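Local structure of oxidoreductase, putative (Neosartorya fumigata, 6SLE) at residues A[7-12]-A[29-34]; A[70-75]-A[99-104]; A[229-234]-A[275-280]. The protein probably catalyses NADP(H)-dependent oxidoreduction, as a 3-hydroxyisobutyrate dehydrogenase-type enzyme related to reductive aminases. All blocks are in the same frame, centred on the assembly; numbering follows the deposited sequence.

In the fold
Interactions 1 and 2 lie in the N-terminal Rossmann domain and both reach the same NADP, while interaction 3 sits in the helical C-terminal domain, its centre about 46 Å from interaction 1 and about 42 Å from interaction 2. The first two also touch each other, where Phe7 and Trp30 pack on Thr74 and Leu75 of helix 68-75. Interaction 1 is buried and mixed, with amide and phosphate bonds on the cofactor side and Phe7, Trp30 and Leu9 packed behind. Interaction 2 is only partly buried, its apolar base edged by charged side chains. Interaction 3 is buried and almost wholly apolar, and its segment 229-234 contacts a second NADP, which is bound mainly by the other subunit.

Interaction 1. Residues A[7-12]-A[29-34]; sequences FGLGAM and VWNRSP. With NAP (NADP nicotinamide-adenine-dinucleotide phosphate), chain I.
Asn31 grips both Leu9 and the cofactor. Its OD1 accepts from the backbone N of Leu9 at 2.9 Å, and the same oxygen takes a hydrogen bond from the ribose hydroxyl O3B of NADP. This is the Rossmann dinucleotide site: strand 3-7 runs into a glycine-rich turn of the GxGxxG type, and 29-34 is the loop that follows the neighbouring strand 26-29. With these two bonds at OD1, the Asn31 amide is fixed by ND2, which gives an almost straight bond (171°) to Ser33 O, 2.8 Å away. ND2 also lies against phosphate oxygen O2X, at a spacing too short to be trusted in detail. With its CG anti to the backbone N (chi1 -157°), the amide reaches over to the turn and joins the two segments to the ribose.

In the conformer described here, one of two modelled, Arg32 NE donates to O3X of the 2'-phosphate at 2.8 Å, and NH2 adds weak bonds to O3X and O1X. One face of the guanidinium lies over the adenine, so the group that binds the phosphate also covers the base, consistent with a site made for NADP. At the other end of the turn Met12 N donates to O2N of the diphosphate at 3.1 Å, near the start of helix 11-22. Gly10, without a side chain, lets the cofactor come close, its CA 3.4 Å from O5B.

Behind the site, Gly8 N donates to Trp30 O at 3.2 Å. The Phe7 and Trp30 rings meet obliquely, their planes 33° apart, and Phe7 also packs on helices 51-55 and 68-75. Leu9 turns toward the loop and crosses Val29 at about a right angle, with its CD1 4.1 Å from Val29 CB and 3.2 Å from Trp30 O.

Interaction 2. Residues A[70-75]-A[99-104]; sequences AVEATL and RKLSDR. With NAP (NADP nicotinamide-adenine-dinucleotide phosphate), chain I.
Arg104 reaches across to Glu72 and meets its backbone and side chain together. NH2 donates to Glu72 O at 3.2 Å, approaching one lone pair of the oxygen within the carbonyl plane, while Glu72 CG lies off-centre over one face of the guanidinium. The chain of Arg104 starts with CG anti to the backbone N (chi1 -173°) and bends at chi3 to bring the group there. The Glu72 carboxylate makes no bond to the guanidinium: OE2 forms a salt bridge with Lys100 NZ at 3.6 Å, and OE1 only shares the neighbourhood of Arg104's charge.

Beneath these charged groups Leu101 provides the apolar floor. Its CD1 lies against Glu72 CG, and its CD2 is 4.1 Å from Val71 CG1. Val71 and Leu75 then pack on Ile63 of strand 60-63 and on Phe105 of helix 95-106. On a different side of helix 68-75, Ala70 and Thr74 adjoin the adenine, and Thr74 OG1 is tied back to Ala70 O.

The short axes run 11.4 Å apart at 24°, nearly parallel, as expected of neighbouring helices packed on one face of the parallel sheet in a Rossmann fold.

Interaction 3. Residues A[229-234]-A[275-280]; sequences SNLAMQ and ISSLID. With NAP (NADP nicotinamide-adenine-dinucleotide phosphate), chain J.
The start of helix 231-247, in the helical C-terminal domain, packs here on the 3-10 turn that follows helix 256-270. Leu231, the first residue of its helix, makes most of the contact. Both of its methyls lie against Leu278 as the two side chains run alongside each other, pointing opposite ways, with CD2 3.5 Å from Leu278 CD1. CD1 also rests on the backbone of Ile275, 3.6 Å from its CA. Ser277 also turns its hydroxyl here, but its polar partner is Asp274 O, just ahead of the turn. No hydrogen bond joins the two segments, whose contact is apolar, but backbone bonds of Leu231 to Asp273 and Ala232 to Gly271 anchor the helix start just ahead of 275-280. Leu231 extends the cluster to Ala265 and His270 of helix 256-270.

One turn along, with CG anti to the carbonyl carbon (chi1 -71°) and the chain extended, Gln234 crosses Ile275 at about a right angle and brings NE2 to 4.0 Å from Ile275 CB. NE2 also gives a weak bond back to Ser229 O. Across the dimer, Gln234 OE1 is hydrogen-bonded to Tyr175 OH of the second subunit. Leu182 of that subunit packs on Ile275 and Leu278, placing this buried contact at the subunit interface.

Asn230 occupies the N-cap position, and its O accepts from the backbone N of both Met233 and Gln234. The cofactor beyond is bound mostly by the second subunit. Met233 reaches it with SD 3.6 Å from C2D of the nicotinamide ribose, and Ser229 OG donates to the carboxamide oxygen O7N at 3.1 Å.

Interaction 1. Residues A[7-12]-A[29-34]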
# COMPACT_ATOMS: atom_id res chain seq x y z
N PHE A 7 26.58 17.72 1.19
CA PHE A 7 27.13 16.94 0.04
C PHE A 7 25.96 16.31 -0.72
O PHE A 7 25.13 15.63 -0.08
CB PHE A 7 28.03 15.82 0.52
CG PHE A 7 29.37 16.24 1.02
CD1 PHE A 7 29.50 16.94 2.20
CD2 PHE A 7 30.52 15.84 0.35
CE1 PHE A 7 30.76 17.29 2.66
CE2 PHE A 7 31.78 16.20 0.82
CZ PHE A 7 31.90 16.94 1.97
N GLY A 8 25.90 16.52 -2.03
CA GLY A 8 24.88 15.96 -2.93
C GLY A 8 23.75 16.94 -3.16
O GLY A 8 23.03 17.23 -2.20
N LEU A 9 23.59 17.43 -4.39
CA LEU A 9 22.63 18.51 -4.73
C LEU A 9 21.65 18.00 -5.78
O LEU A 9 21.39 18.71 -6.77
CB LEU A 9 23.43 19.74 -5.19
CG LEU A 9 24.15 20.46 -4.05
CD1 LEU A 9 25.32 21.27 -4.56
CD2 LEU A 9 23.19 21.36 -3.29
N GLY A 10 21.08 16.81 -5.53
CA GLY A 10 19.94 16.32 -6.31
C GLY A 10 18.65 16.99 -5.86
O GLY A 10 18.73 18.03 -5.21
N ALA A 11 17.51 16.37 -6.16
CA ALA A 11 16.16 16.82 -5.76
C ALA A 11 16.08 16.99 -4.24
O ALA A 11 15.34 17.90 -3.81
CB ALA A 11 15.13 15.85 -6.25
N MET A 12 16.79 16.17 -3.45
CA MET A 12 16.59 16.10 -1.98
C MET A 12 17.62 16.98 -1.29
O MET A 12 17.24 17.71 -0.36
CB MET A 12 16.70 14.67 -1.45
CG MET A 12 16.51 14.55 0.06
SD MET A 12 15.01 15.31 0.72
CE MET A 12 13.77 14.68 -0.40
N VAL A 29 27.94 24.01 0.45
CA VAL A 29 27.39 22.96 -0.45
C VAL A 29 28.45 22.41 -1.41
O VAL A 29 29.40 23.14 -1.72
CB VAL A 29 26.15 23.46 -1.20
CG1 VAL A 29 25.07 23.85 -0.23
CG2 VAL A 29 26.48 24.57 -2.17
N TRP A 30 28.26 21.16 -1.85
CA TRP A 30 29.19 20.35 -2.68
C TRP A 30 28.37 19.46 -3.61
O TRP A 30 27.25 19.14 -3.24
CB TRP A 30 30.12 19.49 -1.81
CG TRP A 30 31.10 18.69 -2.61
CD1 TRP A 30 32.37 19.06 -2.94
CD2 TRP A 30 30.87 17.42 -3.25
NE1 TRP A 30 32.96 18.09 -3.71
CE2 TRP A 30 32.06 17.08 -3.92
CE3 TRP A 30 29.78 16.54 -3.31
CZ2 TRP A 30 32.18 15.89 -4.66
CZ3 TRP A 30 29.91 15.37 -4.03
CH2 TRP A 30 31.09 15.06 -4.71
N ASN A 31 28.92 19.06 -4.76
CA ASN A 31 28.31 18.06 -5.67
C ASN A 31 29.43 17.47 -6.53
O ASN A 31 30.55 18.05 -6.54
CB ASN A 31 27.19 18.71 -6.51
CG ASN A 31 26.16 17.74 -7.04
OD1 ASN A 31 25.69 16.88 -6.30
ND2 ASN A 31 25.80 17.85 -8.31
N ARG A 32 29.16 16.35 -7.20
CA ARG A 32 30.03 15.83 -8.29
C ARG A 32 30.12 16.93 -9.35
O ARG A 32 31.24 17.38 -9.62
CB ARG A 32 29.44 14.55 -8.87
CG ARG A 32 30.28 13.84 -9.91
CD ARG A 32 29.74 12.45 -10.16
NE ARG A 32 28.36 12.46 -10.59
CZ ARG A 32 27.61 11.37 -10.74
NH1 ARG A 32 28.10 10.17 -10.49
NH2 ARG A 32 26.35 11.49 -11.12
N SER A 33 28.95 17.36 -9.83
CA SER A 33 28.76 18.36 -10.91
C SER A 33 28.12 19.63 -10.35
O SER A 33 26.90 19.69 -10.15
CB SER A 33 27.91 17.75 -11.99
OG SER A 33 27.05 16.79 -11.43
N PRO A 34 28.89 20.72 -10.11
CA PRO A 34 28.30 22.00 -9.72
C PRO A 34 27.64 22.75 -10.89
O PRO A 34 26.50 23.15 -10.79
CB PRO A 34 29.46 22.79 -9.09
CG PRO A 34 30.74 22.13 -9.61
CD PRO A 34 30.35 20.81 -10.24
PA NAP I . 18.83 12.09 -7.54
O1A NAP I . 17.59 12.76 -8.25
O2A NAP I . 19.50 11.05 -8.42
O5B NAP I . 20.01 12.96 -6.90
C5B NAP I . 21.25 12.48 -7.33
C4B NAP I . 22.32 12.91 -6.35
O4B NAP I . 23.25 11.82 -6.13
C3B NAP I . 23.19 14.00 -6.92
O3B NAP I . 23.75 14.60 -5.74
C2B NAP I . 24.21 13.20 -7.66
O2B NAP I . 25.32 13.92 -8.15
C1B NAP I . 24.58 12.21 -6.56
N9A NAP I . 25.47 11.10 -7.03
C8A NAP I . 25.21 10.09 -7.90
N7A NAP I . 26.28 9.27 -8.07
C5A NAP I . 27.24 9.74 -7.25
C6A NAP I . 28.63 9.37 -6.95
N6A NAP I . 29.16 8.26 -7.59
N1A NAP I . 29.32 10.15 -6.06
C2A NAP I . 28.78 11.23 -5.46
N3A NAP I . 27.52 11.64 -5.73
C4A NAP I . 26.73 10.94 -6.59
O3 NAP I . 18.42 11.66 -6.03
PN NAP I . 17.61 12.55 -4.93
O1N NAP I . 16.13 12.36 -5.35
O2N NAP I . 18.40 13.78 -4.50
O5D NAP I . 17.72 11.59 -3.64
C5D NAP I . 18.96 11.57 -2.93
C4D NAP I . 18.81 10.74 -1.66
O4D NAP I . 17.63 11.08 -0.89
C3D NAP I . 18.64 9.29 -2.13
O3D NAP I . 19.24 8.34 -1.20
C2D NAP I . 17.14 9.18 -2.18
O2D NAP I . 17.01 7.79 -2.10
C1D NAP I . 16.73 9.94 -0.93
N1N NAP I . 15.29 10.26 -0.86
C2N NAP I . 14.65 10.93 -1.88
C3N NAP I . 13.27 11.24 -1.79
C7N NAP I . 12.54 11.95 -2.90
O7N NAP I . 11.32 11.79 -3.03
N7N NAP I . 13.23 12.72 -3.73
C4N NAP I . 12.56 10.84 -0.66
C5N NAP I . 13.23 10.19 0.39
C6N NAP I . 14.61 9.90 0.26
P2B NAP I . 25.14 14.51 -9.64
O1X NAP I . 24.19 13.48 -10.28
O2X NAP I . 24.63 15.93 -9.16
O3X NAP I . 26.46 14.45 -10.41

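Interaction 2. Residues A[70-75]-A[99-104]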
# COMPACT_ATOMS: atom_id res chain seq x y z
N ALA A 70 28.56 6.03 -3.41
CA ALA A 70 28.83 7.48 -3.63
C ALA A 70 29.30 8.18 -2.34
O ALA A 70 30.15 9.10 -2.42
CB ALA A 70 27.59 8.15 -4.17
N VAL A 71 28.76 7.80 -1.18
CA VAL A 71 29.20 8.34 0.14
C VAL A 71 30.69 8.01 0.34
O VAL A 71 31.49 8.95 0.48
CB VAL A 71 28.33 7.83 1.30
CG1 VAL A 71 28.82 8.40 2.62
CG2 VAL A 71 26.85 8.14 1.05
N GLU A 72 31.04 6.71 0.32
CA GLU A 72 32.44 6.22 0.45
C GLU A 72 33.32 6.83 -0.63
O GLU A 72 34.42 7.31 -0.29
CB GLU A 72 32.53 4.70 0.31
CG GLU A 72 32.11 3.94 1.54
CD GLU A 72 32.16 2.42 1.44
OE1 GLU A 72 32.77 1.90 0.48
OE2 GLU A 72 31.59 1.75 2.34
N ALA A 73 32.87 6.80 -1.89
CA ALA A 73 33.63 7.24 -3.07
C ALA A 73 34.07 8.70 -2.89
O ALA A 73 35.30 8.97 -3.00
CB ALA A 73 32.80 7.07 -4.32
N THR A 74 33.11 9.57 -2.57
CA THR A 74 33.25 11.05 -2.49
C THR A 74 34.11 11.45 -1.27
O THR A 74 34.94 12.37 -1.42
CB THR A 74 31.88 11.71 -2.39
OG1 THR A 74 31.15 11.27 -3.55
CG2 THR A 74 31.98 13.22 -2.27
N LEU A 75 33.90 10.80 -0.12
CA LEU A 75 34.59 11.14 1.14
C LEU A 75 35.94 10.42 1.25
O LEU A 75 36.64 10.66 2.25
CB LEU A 75 33.66 10.82 2.31
CG LEU A 75 32.62 11.89 2.59
CD1 LEU A 75 31.85 11.63 3.87
CD2 LEU A 75 33.27 13.27 2.68
N ARG A 99 26.00 0.40 8.70
CA ARG A 99 26.90 -0.08 9.78
C ARG A 99 28.35 -0.08 9.27
O ARG A 99 29.24 0.30 10.04
CB ARG A 99 26.46 -1.46 10.26
CG ARG A 99 25.02 -1.51 10.77
CD ARG A 99 24.81 -2.75 11.61
NE ARG A 99 23.43 -3.00 12.00
CZ ARG A 99 22.57 -3.78 11.34
NH1 ARG A 99 22.92 -4.36 10.20
NH2 ARG A 99 21.35 -3.95 11.81
N LYS A 100 28.57 -0.48 8.01
CA LYS A 100 29.92 -0.50 7.38
C LYS A 100 30.46 0.94 7.32
O LYS A 100 31.65 1.12 7.60
CB LYS A 100 29.86 -1.15 6.00
CG LYS A 100 30.27 -2.62 5.88
CD LYS A 100 30.87 -2.95 4.50
CE LYS A 100 32.33 -2.59 4.32
NZ LYS A 100 32.58 -1.13 4.22
N LEU A 101 29.61 1.91 6.95
CA LEU A 101 29.93 3.37 6.88
C LEU A 101 30.21 3.91 8.28
O LEU A 101 31.19 4.66 8.43
CB LEU A 101 28.75 4.11 6.24
CG LEU A 101 28.96 4.77 4.89
CD1 LEU A 101 30.07 4.11 4.11
CD2 LEU A 101 27.67 4.74 4.07
N SER A 102 29.38 3.55 9.26
CA SER A 102 29.45 4.06 10.66
C SER A 102 30.77 3.66 11.31
O SER A 102 31.36 4.48 12.02
CB SER A 102 28.29 3.58 11.48
OG SER A 102 28.27 4.27 12.73
N ASP A 103 31.22 2.42 11.06
CA ASP A 103 32.50 1.86 11.57
C ASP A 103 33.67 2.49 10.80
O ASP A 103 34.69 2.79 11.45
CB ASP A 103 32.53 0.33 11.44
CG ASP A 103 31.36 -0.39 12.07
OD1 ASP A 103 30.48 0.30 12.61
OD2 ASP A 103 31.34 -1.65 11.98
N ARG A 104 33.53 2.67 9.48
CA ARG A 104 34.57 3.25 8.60
C ARG A 104 34.88 4.69 9.05
O ARG A 104 36.09 5.03 9.15
CB ARG A 104 34.15 3.20 7.13
CG ARG A 104 35.27 3.63 6.19
CD ARG A 104 34.93 3.72 4.71
NE ARG A 104 34.84 5.12 4.27
CZ ARG A 104 35.00 5.59 3.03
NH1 ARG A 104 35.28 4.78 2.03
NH2 ARG A 104 34.89 6.89 2.82
PA NAP I . 18.83 12.09 -7.54
O1A NAP I . 17.59 12.76 -8.25
O2A NAP I . 19.50 11.05 -8.42
O5B NAP I . 20.01 12.96 -6.90
C5B NAP I . 21.25 12.48 -7.33
C4B NAP I . 22.32 12.91 -6.35
O4B NAP I . 23.25 11.82 -6.13
C3B NAP I . 23.19 14.00 -6.92
O3B NAP I . 23.75 14.60 -5.74
C2B NAP I . 24.21 13.20 -7.66
O2B NAP I . 25.32 13.92 -8.15
C1B NAP I . 24.58 12.21 -6.56
N9A NAP I . 25.47 11.10 -7.03
C8A NAP I . 25.21 10.09 -7.90
N7A NAP I . 26.28 9.27 -8.07
C5A NAP I . 27.24 9.74 -7.25
C6A NAP I . 28.63 9.37 -6.95
N6A NAP I . 29.16 8.26 -7.59
N1A NAP I . 29.32 10.15 -6.06
C2A NAP I . 28.78 11.23 -5.46
N3A NAP I . 27.52 11.64 -5.73
C4A NAP I . 26.73 10.94 -6.59
O3 NAP I . 18.42 11.66 -6.03
PN NAP I . 17.61 12.55 -4.93
O1N NAP I . 16.13 12.36 -5.35
O2N NAP I . 18.40 13.78 -4.50
O5D NAP I . 17.72 11.59 -3.64
C5D NAP I . 18.96 11.57 -2.93
C4D NAP I . 18.81 10.74 -1.66
O4D NAP I . 17.63 11.08 -0.89
C3D NAP I . 18.64 9.29 -2.13
O3D NAP I . 19.24 8.34 -1.20
C2D NAP I . 17.14 9.18 -2.18
O2D NAP I . 17.01 7.79 -2.10
C1D NAP I . 16.73 9.94 -0.93
N1N NAP I . 15.29 10.26 -0.86
C2N NAP I . 14.65 10.93 -1.88
C3N NAP I . 13.27 11.24 -1.79
C7N NAP I . 12.54 11.95 -2.90
O7N NAP I . 11.32 11.79 -3.03
N7N NAP I . 13.23 12.72 -3.73
C4N NAP I . 12.56 10.84 -0.66
C5N NAP I . 13.23 10.19 0.39
C6N NAP I . 14.61 9.90 0.26
P2B NAP I . 25.14 14.51 -9.64
O1X NAP I . 24.19 13.48 -10.28
O2X NAP I . 24.63 15.93 -9.16
O3X NAP I . 26.46 14.45 -10.41

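Interaction 3. Residues A[229-234]-A[275-280]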
# COMPACT_ATOMS: atom_id res chain seq x y z
N SER A 229 -14.07 -13.98 6.56
CA SER A 229 -12.97 -13.18 5.96
C SER A 229 -11.76 -14.10 5.73
O SER A 229 -10.65 -13.71 6.13
CB SER A 229 -12.64 -12.02 6.87
OG SER A 229 -12.00 -10.96 6.16
N ASN A 230 -11.99 -15.28 5.11
CA ASN A 230 -11.11 -16.47 5.20
C ASN A 230 -10.28 -16.65 3.91
O ASN A 230 -10.85 -16.49 2.82
CB ASN A 230 -11.93 -17.72 5.54
CG ASN A 230 -12.85 -18.17 4.42
OD1 ASN A 230 -14.07 -18.01 4.50
ND2 ASN A 230 -12.28 -18.74 3.37
N LEU A 231 -9.01 -17.05 4.06
CA LEU A 231 -8.00 -17.25 2.98
C LEU A 231 -8.54 -18.11 1.83
O LEU A 231 -8.04 -17.93 0.70
CB LEU A 231 -6.75 -17.91 3.57
CG LEU A 231 -5.51 -17.03 3.72
CD1 LEU A 231 -5.82 -15.69 4.35
CD2 LEU A 231 -4.44 -17.76 4.53
N ALA A 232 -9.47 -19.04 2.06
CA ALA A 232 -10.04 -19.88 0.97
C ALA A 232 -10.88 -19.00 0.04
O ALA A 232 -10.72 -19.15 -1.19
CB ALA A 232 -10.86 -21.01 1.54
N MET A 233 -11.72 -18.12 0.58
CA MET A 233 -12.66 -17.27 -0.20
C MET A 233 -11.88 -16.13 -0.87
O MET A 233 -12.18 -15.82 -2.05
CB MET A 233 -13.79 -16.69 0.67
CG MET A 233 -13.37 -15.51 1.55
SD MET A 233 -13.79 -13.88 0.86
CE MET A 233 -13.36 -12.82 2.24
N GLN A 234 -10.91 -15.55 -0.16
CA GLN A 234 -10.07 -14.45 -0.71
C GLN A 234 -9.36 -15.00 -1.95
O GLN A 234 -9.45 -14.35 -3.00
CB GLN A 234 -9.10 -13.91 0.35
CG GLN A 234 -9.81 -13.11 1.45
CD GLN A 234 -8.85 -12.27 2.25
OE1 GLN A 234 -8.20 -11.41 1.69
NE2 GLN A 234 -8.80 -12.48 3.57
N ILE A 275 -5.97 -13.10 6.99
CA ILE A 275 -4.84 -12.68 6.11
C ILE A 275 -3.60 -12.35 6.96
O ILE A 275 -2.51 -12.19 6.38
CB ILE A 275 -5.28 -11.54 5.19
CG1 ILE A 275 -4.30 -11.34 4.03
CG2 ILE A 275 -5.56 -10.26 5.99
CD1 ILE A 275 -3.28 -10.27 4.24
N SER A 276 -3.74 -12.24 8.28
CA SER A 276 -2.61 -12.06 9.24
C SER A 276 -1.65 -13.26 9.16
O SER A 276 -0.41 -13.05 9.21
CB SER A 276 -3.13 -11.89 10.64
OG SER A 276 -4.03 -12.94 10.98
N SER A 277 -2.23 -14.45 9.00
CA SER A 277 -1.54 -15.77 8.98
C SER A 277 -0.38 -15.77 7.99
O SER A 277 0.57 -16.52 8.22
CB SER A 277 -2.51 -16.86 8.67
OG SER A 277 -2.89 -16.81 7.31
N LEU A 278 -0.46 -14.98 6.92
CA LEU A 278 0.53 -14.97 5.80
C LEU A 278 1.88 -14.49 6.32
O LEU A 278 2.90 -14.75 5.62
CB LEU A 278 0.03 -14.08 4.65
CG LEU A 278 -0.96 -14.70 3.68
CD1 LEU A 278 -2.26 -15.03 4.37
CD2 LEU A 278 -1.17 -13.81 2.45
N ILE A 279 1.91 -13.80 7.47
CA ILE A 279 3.16 -13.15 7.97
C ILE A 279 4.28 -14.20 7.99
O ILE A 279 5.37 -13.89 7.57
CB ILE A 279 2.92 -12.46 9.34
CG1 ILE A 279 4.06 -11.53 9.72
CG2 ILE A 279 2.66 -13.48 10.45
CD1 ILE A 279 4.12 -10.26 8.89
N ASP A 280 3.98 -15.43 8.41
CA ASP A 280 4.96 -16.54 8.60
C ASP A 280 5.37 -17.17 7.26
O ASP A 280 6.30 -18.01 7.28
CB ASP A 280 4.39 -17.63 9.52
CG ASP A 280 4.04 -17.14 10.91
OD1 ASP A 280 4.96 -16.66 11.62
OD2 ASP A 280 2.86 -17.24 11.27
PA NAP J . -17.80 -17.96 3.43
O1A NAP J . -18.03 -17.92 4.94
O2A NAP J . -16.92 -19.09 2.89
O5B NAP J . -19.14 -18.08 2.56
C5B NAP J . -19.32 -19.25 1.74
C4B NAP J . -20.73 -19.81 1.91
O4B NAP J . -21.04 -20.55 0.73
C3B NAP J . -20.81 -20.78 3.06
O3B NAP J . -21.91 -20.48 3.89
C2B NAP J . -20.90 -22.14 2.41
O2B NAP J . -21.78 -23.03 3.07
C1B NAP J . -21.31 -21.92 0.99
N9A NAP J . -20.54 -22.78 0.06
C8A NAP J . -19.20 -22.93 0.02
N7A NAP J . -18.83 -23.82 -0.96
C5A NAP J . -19.95 -24.26 -1.57
C6A NAP J . -20.27 -25.21 -2.67
N6A NAP J . -19.29 -25.88 -3.33
N1A NAP J . -21.58 -25.38 -2.99
C2A NAP J . -22.57 -24.70 -2.34
N3A NAP J . -22.36 -23.84 -1.32
C4A NAP J . -21.09 -23.57 -0.90
O3 NAP J . -17.27 -16.58 2.86
PN NAP J . -17.85 -15.25 3.45
O1N NAP J . -16.72 -14.43 4.06
O2N NAP J . -19.07 -15.54 4.29
O5D NAP J . -18.53 -14.42 2.21
C5D NAP J . -19.08 -15.00 1.01
C4D NAP J . -18.65 -14.02 -0.08
O4D NAP J . -18.62 -12.82 0.66
C3D NAP J . -17.20 -14.14 -0.55
O3D NAP J . -17.03 -14.98 -1.72
C2D NAP J . -16.79 -12.71 -0.77
O2D NAP J . -17.19 -12.51 -2.09
C1D NAP J . -17.72 -11.86 0.05
N1N NAP J . -17.20 -10.84 1.00
C2N NAP J . -16.59 -11.19 2.15
C3N NAP J . -16.10 -10.24 3.05
C7N NAP J . -15.43 -10.61 4.36
O7N NAP J . -14.69 -9.83 4.98
N7N NAP J . -15.71 -11.79 4.90
C4N NAP J . -16.33 -8.92 2.75
C5N NAP J . -16.97 -8.57 1.60
C6N NAP J . -17.43 -9.55 0.73
P2B NAP J . -21.44 -24.62 3.00
O1X NAP J . -21.83 -25.02 1.59
O2X NAP J . -19.95 -24.75 3.29
O3X NAP J . -22.29 -25.28 4.06